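Local structure of capsid protein (Penaeus vannamei nodavirus, 5YKZ) at residues Q48-T62 and L97-T110. The protein builds the capsid of a shrimp nodavirus, with this protruding domain pairing to form its dimeric surface spikes. Sequence-based numbering, arbitrary orientation.
Sequences QNFQSEAGIYILSAT and LSVVLTTASKKQTT
Lys106 and Gln108 reach from the 97-110 segment into the loop 49-57, where Glu53 meets both. The lysine chain, bent at chi2 and chi3 (-61° and -64°), runs alongside Glu53, the two side chains heading opposite ways, and brings NZ to 2.6 Å from Glu53 OE2, a salt bridge on the anti side of the carboxylate. The same NZ donates to Phe50 O and Gly55 O, so one ammonium ties together Phe50, Glu53 and Gly55, three points along the loop. Gln108 NE2 takes the syn lone pair of Glu53 OE2 at 2.9 Å, nearly straight and in its own amide plane, and also donates to Asn49 O. Its OE1 lies 3.6 Å from Tyr57 CD2 and has no polar partner, although it is buried.

Beside this polar knot Tyr57 is sandwiched: Leu101 CD1 sits over one ring face as a CH-pi contact, Phe50 CE1 over the other. With CG anti to the backbone N (chi1 -177°), the ring runs inward until OH meets Thr110 OG1 at 2.8 Å. Farther along, strands 58-62 and 97-101 pair antiparallel, with Leu59 CD1 packed 3.7 Å from Val99 CG1. Gln48, ending strand 38-48, pairs with a strand of the second subunit.

The loops before strand 58-62 and after strand 97-101 are thus joined by a buried lysine and a partly exposed glutamate; the carbonyls of Phe50 and Gly55 would be expected to favour the ammonium, and the N-H of Gln108 the carboxylate.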
loop_
_atom_site.group_PDB
_atom_site.type_symbol
_atom_site.label_atom_id
_atom_site.label_comp_id
_atom_site.label_asym_id
_atom_site.label_seq_id
_atom_site.Cartn_x
_atom_site.Cartn_y
_atom_site.Cartn_z
ATOM N N GLN B 48 10.095 9.920 0.774
ATOM C CA GLN B 48 11.304 9.539 0.004
ATOM C C GLN B 48 11.581 10.457 -1.072
ATOM O O GLN B 48 10.691 10.922 -1.776
ATOM C CB GLN B 48 11.159 8.083 -0.523
ATOM C CG GLN B 48 11.072 7.074 0.571
ATOM C CD GLN B 48 12.268 7.061 1.436
ATOM O OE1 GLN B 48 13.371 6.833 0.899
ATOM N NE2 GLN B 48 12.100 7.239 2.668
ATOM N N ASN B 49 12.884 10.732 -1.307
ATOM C CA ASN B 49 13.329 11.456 -2.470
ATOM C C ASN B 49 13.946 10.513 -3.449
ATOM O O ASN B 49 15.140 10.197 -3.351
ATOM C CB ASN B 49 14.313 12.556 -2.112
ATOM C CG ASN B 49 14.765 13.267 -3.307
ATOM O OD1 ASN B 49 14.290 13.116 -4.394
ATOM N ND2 ASN B 49 15.708 14.220 -3.078
ATOM N N PHE B 50 13.135 9.987 -4.372
ATOM C CA PHE B 50 13.604 9.035 -5.384
ATOM C C PHE B 50 14.375 9.720 -6.464
ATOM O O PHE B 50 14.850 8.988 -7.343
ATOM C CB PHE B 50 12.392 8.256 -5.975
ATOM C CG PHE B 50 11.655 7.425 -4.990
ATOM C CD1 PHE B 50 12.187 6.201 -4.532
ATOM C CD2 PHE B 50 10.413 7.761 -4.497
ATOM C CE1 PHE B 50 11.500 5.425 -3.682
ATOM C CE2 PHE B 50 9.711 6.980 -3.636
ATOM C CZ PHE B 50 10.281 5.794 -3.209
ATOM N N GLN B 51 14.531 11.028 -6.435
ATOM C CA GLN B 51 15.244 11.828 -7.462
ATOM C C GLN B 51 16.472 12.401 -6.870
ATOM O O GLN B 51 17.035 13.366 -7.492
ATOM C CB GLN B 51 14.317 12.895 -8.005
ATOM C CG GLN B 51 13.164 12.235 -8.741
ATOM C CD GLN B 51 12.192 13.204 -9.439
ATOM O OE1 GLN B 51 12.411 14.403 -9.492
ATOM N NE2 GLN B 51 11.076 12.671 -9.878
ATOM N N SER B 52 17.035 11.853 -5.850
ATOM C CA SER B 52 18.287 12.324 -5.225
ATOM C C SER B 52 19.454 12.027 -6.155
ATOM O O SER B 52 20.543 12.609 -5.930
ATOM C CB SER B 52 18.487 11.686 -3.864
ATOM O OG SER B 52 18.237 10.301 -3.871
ATOM N N GLU B 53 19.312 11.161 -7.154
ATOM C CA GLU B 53 20.364 10.855 -8.176
ATOM C C GLU B 53 19.617 10.281 -9.350
ATOM O O GLU B 53 18.371 10.025 -9.275
ATOM C CB GLU B 53 21.412 9.894 -7.599
ATOM C CG GLU B 53 20.912 8.492 -7.229
ATOM C CD GLU B 53 19.976 8.512 -6.039
ATOM O OE1 GLU B 53 20.329 8.961 -4.936
ATOM O OE2 GLU B 53 18.817 8.027 -6.196
ATOM N N ALA B 54 20.294 10.131 -10.496
ATOM C CA ALA B 54 19.672 9.629 -11.666
ATOM C C ALA B 54 19.239 8.201 -11.501
ATOM O O ALA B 54 19.760 7.481 -10.732
ATOM C CB ALA B 54 20.611 9.799 -12.880
ATOM N N GLY B 55 18.313 7.870 -12.378
ATOM C CA GLY B 55 17.797 6.516 -12.505
ATOM C C GLY B 55 16.552 6.296 -11.672
ATOM O O GLY B 55 16.184 7.090 -10.819
ATOM N N ILE B 56 15.867 5.223 -11.995
ATOM C CA ILE B 56 14.541 4.927 -11.459
ATOM C C ILE B 56 14.669 3.860 -10.338
ATOM O O ILE B 56 15.219 2.790 -10.576
ATOM C CB ILE B 56 13.639 4.473 -12.525
ATOM C CG1 ILE B 56 13.553 5.473 -13.745
ATOM C CG2 ILE B 56 12.208 4.265 -11.966
ATOM C CD1 ILE B 56 12.834 4.887 -14.963
ATOM N N TYR B 57 14.040 4.125 -9.198
ATOM C CA TYR B 57 13.839 3.131 -8.135
ATOM C C TYR B 57 12.773 2.166 -8.634
ATOM O O TYR B 57 11.605 2.579 -8.826
ATOM C CB TYR B 57 13.397 3.800 -6.857
ATOM C CG TYR B 57 13.253 2.836 -5.700
ATOM C CD1 TYR B 57 12.140 2.096 -5.516
ATOM C CD2 TYR B 57 14.266 2.676 -4.790
ATOM C CE1 TYR B 57 12.036 1.167 -4.490
ATOM C CE2 TYR B 57 14.184 1.815 -3.727
ATOM C CZ TYR B 57 13.049 1.018 -3.612
ATOM O OH TYR B 57 12.928 0.093 -2.583
ATOM N N ILE B 58 13.122 0.883 -8.851
ATOM C CA ILE B 58 12.220 -0.161 -9.246
ATOM C C ILE B 58 12.498 -1.387 -8.438
ATOM O O ILE B 58 13.579 -2.008 -8.596
ATOM C CB ILE B 58 12.372 -0.507 -10.757
ATOM C CG1 ILE B 58 12.222 0.747 -11.662
ATOM C CG2 ILE B 58 11.307 -1.525 -11.142
ATOM C CD1 ILE B 58 12.380 0.507 -13.154
ATOM N N LEU B 59 11.560 -1.742 -7.588
ATOM C CA LEU B 59 11.668 -2.909 -6.727
ATOM C C LEU B 59 10.593 -3.880 -7.090
ATOM O O LEU B 59 9.394 -3.447 -7.274
ATOM C CB LEU B 59 11.576 -2.481 -5.266
ATOM C CG LEU B 59 11.610 -3.624 -4.235
ATOM C CD1 LEU B 59 12.257 -3.201 -2.965
ATOM C CD2 LEU B 59 10.174 -4.092 -3.916
ATOM N N SER B 60 10.881 -5.142 -7.080
ATOM C CA SER B 60 9.869 -6.186 -7.151
ATOM C C SER B 60 10.164 -7.195 -6.026
ATOM O O SER B 60 11.332 -7.532 -5.830
ATOM C CB SER B 60 9.959 -6.882 -8.484
ATOM O OG SER B 60 8.897 -7.767 -8.703
ATOM N N ALA B 61 9.124 -7.668 -5.373
ATOM C CA ALA B 61 9.260 -8.668 -4.298
ATOM C C ALA B 61 8.257 -9.715 -4.521
ATOM O O ALA B 61 7.046 -9.453 -4.667
ATOM C CB ALA B 61 9.131 -8.039 -2.986
ATOM N N THR B 62 8.675 -10.979 -4.336
ATOM C CA THR B 62 7.765 -12.081 -4.460
ATOM C C THR B 62 8.133 -13.070 -3.351
ATOM O O THR B 62 9.359 -13.324 -3.198
ATOM C CB THR B 62 7.920 -12.803 -5.795
ATOM O OG1 THR B 62 9.233 -13.395 -5.825
ATOM C CG2 THR B 62 7.533 -11.923 -6.950
ATOM N N LEU B 97 11.354 -13.665 1.198
ATOM C CA LEU B 97 11.010 -12.976 -0.031
ATOM C C LEU B 97 12.192 -12.964 -0.969
ATOM O O LEU B 97 13.336 -12.869 -0.497
ATOM C CB LEU B 97 10.579 -11.541 0.236
ATOM C CG LEU B 97 9.440 -11.327 1.194
ATOM C CD1 LEU B 97 9.201 -9.821 1.364
ATOM C CD2 LEU B 97 8.181 -11.994 0.752
ATOM N N SER B 98 11.944 -12.948 -2.218
ATOM C CA SER B 98 12.947 -12.650 -3.249
ATOM C C SER B 98 12.791 -11.183 -3.646
ATOM O O SER B 98 11.631 -10.834 -4.077
ATOM C CB SER B 98 12.729 -13.519 -4.419
ATOM O OG SER B 98 13.580 -13.213 -5.506
ATOM N N VAL B 99 13.757 -10.343 -3.520
ATOM C CA VAL B 99 13.630 -8.889 -3.743
ATOM C C VAL B 99 14.666 -8.473 -4.726
ATOM O O VAL B 99 15.849 -8.848 -4.619
ATOM C CB VAL B 99 13.860 -8.151 -2.429
ATOM C CG1 VAL B 99 13.700 -6.652 -2.699
ATOM C CG2 VAL B 99 12.903 -8.565 -1.329
ATOM N N VAL B 100 14.272 -7.741 -5.742
ATOM C CA VAL B 100 15.170 -7.308 -6.777
ATOM C C VAL B 100 14.993 -5.842 -7.066
ATOM O O VAL B 100 13.836 -5.335 -7.146
ATOM C CB VAL B 100 15.025 -8.136 -8.060
ATOM C CG1 VAL B 100 13.683 -8.078 -8.604
ATOM C CG2 VAL B 100 16.121 -7.789 -9.104
ATOM N N LEU B 101 16.098 -5.126 -7.141
ATOM C CA LEU B 101 16.145 -3.687 -7.420
ATOM C C LEU B 101 16.801 -3.518 -8.783
ATOM O O LEU B 101 17.937 -3.999 -8.975
ATOM C CB LEU B 101 16.952 -3.010 -6.399
ATOM C CG LEU B 101 16.899 -1.573 -6.084
ATOM C CD1 LEU B 101 15.495 -1.034 -5.870
ATOM C CD2 LEU B 101 17.765 -1.199 -4.867
ATOM N N THR B 102 16.170 -2.853 -9.707
ATOM C CA THR B 102 16.707 -2.776 -11.094
ATOM C C THR B 102 17.964 -1.956 -11.123
ATOM O O THR B 102 18.917 -2.358 -11.903
ATOM C CB THR B 102 15.637 -2.228 -12.010
ATOM O OG1 THR B 102 14.490 -3.083 -11.946
ATOM C CG2 THR B 102 16.070 -2.074 -13.470
ATOM N N THR B 103 18.072 -0.876 -10.420
ATOM C CA THR B 103 19.230 -0.078 -10.309
ATOM C C THR B 103 19.587 -0.035 -8.857
ATOM O O THR B 103 18.858 0.617 -8.043
ATOM C CB THR B 103 19.027 1.289 -10.931
ATOM O OG1 THR B 103 18.705 1.150 -12.293
ATOM C CG2 THR B 103 20.278 2.165 -10.862
ATOM N N ALA B 104 20.655 -0.683 -8.419
ATOM C CA ALA B 104 20.965 -0.810 -7.011
ATOM C C ALA B 104 21.438 0.441 -6.358
ATOM O O ALA B 104 21.388 0.530 -5.105
ATOM C CB ALA B 104 21.956 -1.949 -6.789
ATOM N N SER B 105 21.881 1.440 -7.100
ATOM C CA SER B 105 22.299 2.690 -6.550
ATOM C C SER B 105 21.160 3.562 -6.033
ATOM O O SER B 105 21.388 4.606 -5.473
ATOM C CB SER B 105 23.153 3.452 -7.572
ATOM O OG SER B 105 22.529 3.567 -8.773
ATOM N N LYS B 106 19.907 3.093 -6.223
ATOM C CA LYS B 106 18.736 3.766 -5.684
ATOM C C LYS B 106 18.556 3.244 -4.273
ATOM O O LYS B 106 17.974 2.170 -4.076
ATOM C CB LYS B 106 17.516 3.517 -6.572
ATOM C CG LYS B 106 17.700 3.874 -8.024
ATOM C CD LYS B 106 18.017 5.341 -8.259
ATOM C CE LYS B 106 16.878 6.237 -7.841
ATOM N NZ LYS B 106 17.158 7.638 -8.214
ATOM N N LYS B 107 19.106 3.970 -3.314
ATOM C CA LYS B 107 19.203 3.505 -1.936
ATOM C C LYS B 107 18.067 3.994 -1.049
ATOM O O LYS B 107 18.164 3.967 0.196
ATOM C CB LYS B 107 20.558 3.936 -1.292
ATOM C CG LYS B 107 21.815 3.537 -2.015
ATOM C CD LYS B 107 21.801 2.045 -2.137
ATOM C CE LYS B 107 23.225 1.514 -2.618
ATOM N NZ LYS B 107 23.191 0.098 -2.960
ATOM N N GLN B 108 16.982 4.468 -1.689
ATOM C CA GLN B 108 15.810 4.950 -0.958
ATOM C C GLN B 108 15.238 3.786 -0.138
ATOM O O GLN B 108 15.498 2.626 -0.375
ATOM C CB GLN B 108 14.754 5.476 -1.942
ATOM C CG GLN B 108 15.179 6.776 -2.598
ATOM C CD GLN B 108 16.154 6.649 -3.765
ATOM O OE1 GLN B 108 16.398 5.558 -4.236
ATOM N NE2 GLN B 108 16.737 7.790 -4.167
ATOM N N THR B 109 14.396 4.135 0.841
ATOM C CA THR B 109 13.799 3.187 1.757
ATOM C C THR B 109 12.340 3.018 1.456
ATOM O O THR B 109 11.555 3.993 1.489
ATOM C CB THR B 109 13.965 3.643 3.200
ATOM O OG1 THR B 109 15.374 3.746 3.523
ATOM C CG2 THR B 109 13.391 2.630 4.166
ATOM N N THR B 110 11.963 1.782 1.164
ATOM C CA THR B 110 10.542 1.421 1.005
ATOM C C THR B 110 10.329 0.189 1.866
ATOM O O THR B 110 11.263 -0.394 2.411
ATOM C CB THR B 110 10.150 1.201 -0.431
ATOM O OG1 THR B 110 10.704 -0.006 -0.923
ATOM C CG2 THR B 110 10.532 2.377 -1.313
HETATM O O HOH W 1 20.017 6.791 -3.113
HETATM O O HOH W 2 22.148 6.219 -9.829
HETATM O O HOH W 3 16.129 0.692 -8.916
HETATM O O HOH W 4 16.039 1.096 -12.524
#